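Long-range contact in cortical-lytic enzyme (Clostridium perfringens, PDB 5JIP), which probably acts as a lysozyme-type muramidase of glycoside hydrolase family 25, cutting cortex peptidoglycan during spore germination: residues A[20-28]-A[52-63]. Residues are numbered along the deposited sequence; the frame is centred on the assembly and turned at random.
Sequences NEFSRDVNF and IDNKFLEFAKEC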
# COMPACT_ATOMS: atom_id res chain seq x y z
N ASN A 20 15.80 -28.31 -9.19
CA ASN A 20 14.79 -29.35 -9.18
C ASN A 20 15.49 -30.69 -8.98
O ASN A 20 16.68 -30.74 -8.66
CB ASN A 20 13.92 -29.30 -10.44
CG ASN A 20 14.72 -29.53 -11.72
OD1 ASN A 20 15.76 -30.19 -11.75
ND2 ASN A 20 14.22 -28.95 -12.80
N GLU A 21 14.74 -31.78 -9.14
CA GLU A 21 15.31 -33.10 -8.83
C GLU A 21 16.50 -33.47 -9.71
O GLU A 21 17.23 -34.41 -9.37
CB GLU A 21 14.22 -34.15 -8.95
CG GLU A 21 13.74 -34.41 -10.36
CD GLU A 21 12.61 -35.40 -10.37
OE1 GLU A 21 12.90 -36.61 -10.61
OE2 GLU A 21 11.46 -34.99 -10.10
N PHE A 22 16.72 -32.75 -10.81
CA PHE A 22 17.84 -33.05 -11.70
C PHE A 22 19.06 -32.22 -11.38
O PHE A 22 20.11 -32.40 -12.01
CB PHE A 22 17.39 -32.87 -13.17
CG PHE A 22 16.12 -33.60 -13.48
CD1 PHE A 22 16.07 -34.98 -13.39
CD2 PHE A 22 14.95 -32.92 -13.84
CE1 PHE A 22 14.92 -35.66 -13.63
CE2 PHE A 22 13.79 -33.59 -14.07
CZ PHE A 22 13.76 -34.96 -13.98
N SER A 23 18.96 -31.32 -10.41
CA SER A 23 20.12 -30.58 -9.98
C SER A 23 21.05 -31.52 -9.23
O SER A 23 20.60 -32.28 -8.37
CB SER A 23 19.69 -29.45 -9.06
OG SER A 23 18.81 -28.58 -9.74
N ARG A 24 22.32 -31.53 -9.59
CA ARG A 24 23.26 -32.48 -9.02
C ARG A 24 24.11 -31.88 -7.91
O ARG A 24 24.61 -30.76 -8.04
CB ARG A 24 24.17 -33.02 -10.11
CG ARG A 24 23.37 -33.65 -11.23
CD ARG A 24 24.24 -34.40 -12.23
NE ARG A 24 25.14 -33.52 -12.98
CZ ARG A 24 24.78 -32.74 -14.00
NH1 ARG A 24 25.70 -32.00 -14.61
NH2 ARG A 24 23.50 -32.66 -14.39
N ASP A 25 24.33 -32.65 -6.84
CA ASP A 25 25.34 -32.30 -5.84
C ASP A 25 25.02 -30.95 -5.19
O ASP A 25 25.83 -30.04 -5.20
CB ASP A 25 26.75 -32.29 -6.46
CG ASP A 25 27.10 -33.63 -7.13
OD1 ASP A 25 26.32 -34.62 -7.00
OD2 ASP A 25 28.13 -33.70 -7.81
N VAL A 26 23.82 -30.85 -4.63
CA VAL A 26 23.36 -29.59 -4.05
C VAL A 26 23.73 -29.54 -2.57
O VAL A 26 23.21 -30.32 -1.76
CB VAL A 26 21.85 -29.40 -4.26
CG1 VAL A 26 21.38 -28.11 -3.58
CG2 VAL A 26 21.51 -29.41 -5.76
N ASN A 27 24.61 -28.62 -2.19
CA ASN A 27 24.99 -28.43 -0.80
C ASN A 27 24.34 -27.15 -0.29
O ASN A 27 24.82 -26.04 -0.55
CB ASN A 27 26.50 -28.36 -0.64
CG ASN A 27 26.90 -28.34 0.80
OD1 ASN A 27 26.16 -27.84 1.65
ND2 ASN A 27 28.06 -28.93 1.10
N PHE A 28 23.27 -27.31 0.47
CA PHE A 28 22.49 -26.15 0.91
C PHE A 28 23.23 -25.34 1.94
O PHE A 28 23.03 -24.13 2.04
CB PHE A 28 21.14 -26.60 1.43
CG PHE A 28 20.21 -27.06 0.34
CD1 PHE A 28 19.55 -26.13 -0.46
CD2 PHE A 28 20.01 -28.42 0.10
CE1 PHE A 28 18.69 -26.54 -1.45
CE2 PHE A 28 19.16 -28.84 -0.90
CZ PHE A 28 18.48 -27.90 -1.68
N ILE A 52 4.84 -35.04 -8.44
CA ILE A 52 5.61 -34.30 -7.46
C ILE A 52 7.08 -34.44 -7.81
O ILE A 52 7.54 -35.51 -8.22
CB ILE A 52 5.34 -34.82 -6.03
CG1 ILE A 52 6.05 -33.94 -5.01
CG2 ILE A 52 5.87 -36.24 -5.85
CD1 ILE A 52 5.59 -34.18 -3.57
N ASP A 53 7.81 -33.34 -7.72
CA ASP A 53 9.24 -33.40 -7.95
C ASP A 53 9.87 -34.29 -6.88
O ASP A 53 9.52 -34.22 -5.70
CB ASP A 53 9.84 -31.98 -7.92
CG ASP A 53 11.35 -31.98 -8.04
OD1 ASP A 53 12.02 -32.30 -7.04
OD2 ASP A 53 11.89 -31.67 -9.13
N ASN A 54 10.78 -35.18 -7.30
CA ASN A 54 11.27 -36.23 -6.40
C ASN A 54 12.26 -35.75 -5.35
O ASN A 54 12.61 -36.54 -4.46
CB ASN A 54 11.88 -37.35 -7.22
CG ASN A 54 10.83 -38.14 -7.97
OD1 ASN A 54 9.86 -38.62 -7.37
ND2 ASN A 54 10.97 -38.23 -9.29
N LYS A 55 12.75 -34.50 -5.44
CA LYS A 55 13.58 -33.92 -4.40
C LYS A 55 12.89 -32.78 -3.66
O LYS A 55 13.44 -32.30 -2.66
CB LYS A 55 14.91 -33.40 -5.00
CG LYS A 55 15.87 -34.51 -5.47
CD LYS A 55 16.51 -35.17 -4.30
CE LYS A 55 17.73 -35.95 -4.73
NZ LYS A 55 18.35 -36.65 -3.57
N PHE A 56 11.69 -32.37 -4.08
CA PHE A 56 11.06 -31.20 -3.47
C PHE A 56 10.95 -31.33 -1.95
O PHE A 56 11.37 -30.44 -1.21
CB PHE A 56 9.69 -30.96 -4.10
CG PHE A 56 8.91 -29.88 -3.40
CD1 PHE A 56 9.46 -28.62 -3.25
CD2 PHE A 56 7.66 -30.13 -2.87
CE1 PHE A 56 8.80 -27.63 -2.58
CE2 PHE A 56 6.98 -29.15 -2.20
CZ PHE A 56 7.55 -27.88 -2.05
N LEU A 57 10.35 -32.41 -1.46
CA LEU A 57 10.15 -32.49 -0.02
C LEU A 57 11.48 -32.39 0.72
O LEU A 57 11.61 -31.63 1.68
CB LEU A 57 9.41 -33.78 0.34
CG LEU A 57 8.03 -33.96 -0.29
CD1 LEU A 57 7.44 -35.27 0.18
CD2 LEU A 57 7.14 -32.80 0.05
N GLU A 58 12.48 -33.09 0.23
CA GLU A 58 13.78 -33.08 0.90
C GLU A 58 14.43 -31.71 0.81
O GLU A 58 14.98 -31.21 1.81
CB GLU A 58 14.66 -34.12 0.25
CG GLU A 58 16.11 -34.05 0.63
CD GLU A 58 16.99 -35.05 -0.15
OE1 GLU A 58 16.46 -36.00 -0.77
OE2 GLU A 58 18.23 -34.87 -0.15
N PHE A 59 14.39 -31.10 -0.38
CA PHE A 59 15.03 -29.82 -0.59
C PHE A 59 14.34 -28.73 0.24
O PHE A 59 15.01 -27.86 0.80
CB PHE A 59 14.98 -29.46 -2.07
CG PHE A 59 16.01 -30.15 -2.94
CD1 PHE A 59 16.94 -31.03 -2.43
CD2 PHE A 59 16.03 -29.91 -4.31
CE1 PHE A 59 17.89 -31.63 -3.26
CE2 PHE A 59 16.95 -30.52 -5.13
CZ PHE A 59 17.90 -31.37 -4.58
N ALA A 60 13.01 -28.73 0.26
CA ALA A 60 12.28 -27.68 0.97
C ALA A 60 12.49 -27.81 2.47
O ALA A 60 12.60 -26.80 3.18
CB ALA A 60 10.79 -27.74 0.64
N LYS A 61 12.53 -29.04 2.98
CA LYS A 61 12.75 -29.23 4.41
C LYS A 61 14.11 -28.70 4.83
O LYS A 61 14.23 -28.04 5.88
CB LYS A 61 12.62 -30.70 4.76
CG LYS A 61 12.57 -30.95 6.24
CD LYS A 61 12.30 -32.41 6.54
CE LYS A 61 11.95 -32.61 8.02
NZ LYS A 61 11.65 -34.05 8.32
N GLU A 62 15.14 -28.94 4.02
CA GLU A 62 16.49 -28.50 4.37
C GLU A 62 16.65 -26.99 4.22
O GLU A 62 17.31 -26.34 5.03
CB GLU A 62 17.51 -29.24 3.52
CG GLU A 62 18.98 -28.92 3.84
CD GLU A 62 19.43 -29.40 5.20
OE1 GLU A 62 18.64 -30.01 5.94
OE2 GLU A 62 20.59 -29.12 5.52
N CYS A 63 16.04 -26.39 3.19
CA CYS A 63 16.09 -24.93 3.10
C CYS A 63 15.45 -24.30 4.33
O CYS A 63 15.97 -23.32 4.89
CB CYS A 63 15.40 -24.45 1.82
SG CYS A 63 16.37 -24.68 0.32
O HOH W 1 9.02 -35.74 -10.94
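Glu21 OE2 is gripped from several directions: Asn54 N donates to it at 2.9 Å from well above the carboxylate plane, a water shared with Ile52 O hydrogen-bonds to it as well, and Arg41 of strand 38-44 adds a salt bridge. Glu21 OE1 accepts from Asn54 ND2 at 2.8 Å on its syn side, so main chain and side chain of Asn54 together fix the rotation of the carboxylate. Glu21 reaches this spot with CG held between its backbone N and carbonyl carbon (chi1 69°) and the chain extended beyond. In return, Asp53 OD2 receives Glu21 N at 2.9 Å through its syn lone pair. Asp53 OD1 caps the start of helix 56-66 by accepting from Lys55 N. The side chains of Glu21 and Asp53 run in opposite directions, their carboxylate planes nearly perpendicular, with Glu21 OE2 3.5 Å from Asp53 OD2, a closeness that Arg41, paired with both, probably offsets. In this TIM-barrel domain, the contact joins the loop between strand 15-19 and helix 28-34, the first beta-alpha connection of the family 25 fold, to helix 56-66 and the turn that leads into it. Farther along that helix the contact turns apolar. Phe28 directs its CZ-CE2 edge at one face of Phe59 in an offset edge-to-face pair, planes at 68°, while Lys55 CB lies over the centre of the opposite face. The rim of Phe59 meets Asn20 O, with CE2 3.5 Å from that oxygen. Cys63 SG approaches Phe28 CE1 obliquely at 3.5 Å, and Glu62 CG lies against Phe28 CD2 while its carboxylate pairs with Arg65.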